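Local coordinates for protein adenylation domain (PDB 5N9X) that is an adenylation domain of the AMP-binding enzyme family that binds adenosine-5'-triphosphate and threonine, at residues A36-D40 / D41-S45. Numbering follows the deposited sequence.
Sequences ALHID and DEKIS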
loop_
_atom_site.group_PDB
_atom_site.type_symbol
_atom_site.label_atom_id
_atom_site.label_comp_id
_atom_site.label_asym_id
_atom_site.label_seq_id
_atom_site.Cartn_x
_atom_site.Cartn_y
_atom_site.Cartn_z
ATOM N N ALA A 36 13.203 -19.323 2.668
ATOM C CA ALA A 36 11.976 -18.576 2.478
ATOM C C ALA A 36 12.003 -17.274 3.301
ATOM O O ALA A 36 11.649 -16.199 2.800
ATOM C CB ALA A 36 10.773 -19.432 2.851
ATOM N N LEU A 37 12.415 -17.379 4.564
ATOM C CA LEU A 37 12.439 -16.223 5.449
ATOM C C LEU A 37 13.831 -15.991 5.987
ATOM O O LEU A 37 14.526 -16.942 6.364
ATOM C CB LEU A 37 11.456 -16.389 6.616
ATOM C CG LEU A 37 9.992 -16.739 6.318
ATOM C CD1 LEU A 37 9.226 -16.870 7.614
ATOM C CD2 LEU A 37 9.321 -15.713 5.402
ATOM N N HIS A 38 14.220 -14.718 6.020
ATOM C CA HIS A 38 15.496 -14.286 6.581
ATOM C C HIS A 38 15.249 -13.175 7.597
ATOM O O HIS A 38 14.931 -12.047 7.222
ATOM C CB HIS A 38 16.429 -13.793 5.474
ATOM C CG HIS A 38 17.871 -13.718 5.875
ATOM N ND1 HIS A 38 18.872 -13.433 4.969
ATOM C CD2 HIS A 38 18.481 -13.916 7.063
ATOM C CE1 HIS A 38 20.037 -13.438 5.593
ATOM N NE2 HIS A 38 19.831 -13.728 6.862
ATOM N N ILE A 39 15.390 -13.498 8.877
ATOM C CA ILE A 39 15.128 -12.533 9.939
ATOM C C ILE A 39 16.399 -12.358 10.766
ATOM O O ILE A 39 16.752 -13.203 11.600
ATOM C CB ILE A 39 13.935 -12.972 10.829
ATOM C CG1 ILE A 39 12.736 -13.360 9.956
ATOM C CG2 ILE A 39 13.565 -11.888 11.842
ATOM C CD1 ILE A 39 12.629 -14.842 9.682
ATOM N N ASP A 40 17.080 -11.245 10.504
ATOM C CA ASP A 40 18.455 -11.013 10.949
ATOM C C ASP A 40 19.338 -12.179 10.475
ATOM O O ASP A 40 19.519 -12.346 9.271
ATOM C CB ASP A 40 18.515 -10.824 12.471
ATOM C CG ASP A 40 17.888 -9.507 12.921
ATOM O OD1 ASP A 40 17.986 -8.505 12.175
ATOM O OD2 ASP A 40 17.266 -9.486 14.007
ATOM N N ASP A 41 19.866 -12.983 11.401
ATOM C CA ASP A 41 20.688 -14.152 11.044
ATOM C C ASP A 41 19.866 -15.428 10.933
ATOM O O ASP A 41 20.390 -16.491 10.605
ATOM C CB ASP A 41 21.802 -14.394 12.072
ATOM C CG ASP A 41 22.757 -13.222 12.209
ATOM O OD1 ASP A 41 22.503 -12.148 11.607
ATOM O OD2 ASP A 41 23.770 -13.395 12.935
ATOM N N GLU A 42 18.585 -15.338 11.248
ATOM C CA GLU A 42 17.743 -16.517 11.210
ATOM C C GLU A 42 17.260 -16.783 9.789
ATOM O O GLU A 42 16.816 -15.866 9.083
ATOM C CB GLU A 42 16.564 -16.371 12.173
ATOM C CG GLU A 42 15.521 -17.459 12.020
ATOM C CD GLU A 42 14.398 -17.352 13.041
ATOM O OE1 GLU A 42 13.880 -16.230 13.272
ATOM O OE2 GLU A 42 14.056 -18.401 13.638
ATOM N N LYS A 43 17.372 -18.042 9.376
ATOM C CA LYS A 43 16.903 -18.457 8.068
ATOM C C LYS A 43 15.981 -19.638 8.185
ATOM O O LYS A 43 16.329 -20.651 8.788
ATOM C CB LYS A 43 18.067 -18.804 7.141
ATOM C CG LYS A 43 18.717 -17.584 6.513
ATOM C CD LYS A 43 20.056 -17.929 5.877
ATOM C CE LYS A 43 20.468 -16.844 4.896
ATOM N NZ LYS A 43 21.921 -16.910 4.589
ATOM N N ILE A 44 14.795 -19.507 7.609
ATOM C CA ILE A 44 13.910 -20.644 7.502
ATOM C C ILE A 44 13.785 -21.050 6.040
ATOM O O ILE A 44 13.525 -20.215 5.152
ATOM C CB ILE A 44 12.514 -20.358 8.082
ATOM C CG1 ILE A 44 12.631 -19.792 9.489
ATOM C CG2 ILE A 44 11.695 -21.605 8.100
ATOM C CD1 ILE A 44 12.591 -18.296 9.542
ATOM N N SER A 45 13.990 -22.344 5.816
ATOM C CA SER A 45 13.806 -22.979 4.524
ATOM C C SER A 45 12.339 -23.090 4.136
ATOM O O SER A 45 11.468 -23.237 5.000
ATOM C CB SER A 45 14.437 -24.371 4.537
ATOM O OG SER A 45 13.554 -25.313 5.102
#
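Ile44 CD1 packs against Leu37 CB at 3.7 Å and against Ile39 CD1 at 3.5 Å, forming the tight apolar side of a beta hairpin whose strands, 37-39 and 42-45, run antiparallel. Leu37 continues this side into helices 46-62 and 79-90. At the open end, away from the turn, Ala36 and Leu37 face Ile44 in a classic beta bulge: Ile44 O accepts two in-plane bonds, a bent one from Ala36 N (2.7 Å, 138° at the hydrogen) and a straighter one from Leu37 N. Ile44 N returns a bond to Leu37 O. At the closed end a type II' turn from Ile39 to Glu42 reverses the chain; Ile39 N bonds Glu42 O, and Glu42 N bonds Ile39 O.

The other face is more polar. The buried His38 ring, turned by a chi1 of -163° so that CG lies opposite the backbone N, runs alongside the extended, exposed Lys43 chain, whose CE lies over one ring face, 3.7 Å from the centroid, in a CH-pi contact. His38 ND1 is bonded to Glu227. Solvent meets the turn at Asp40 and Asp41. Salt bridges to Arg249 and Arg143 probably balance the charges of Asp41 and of Glu42, which shares the Ile39 face.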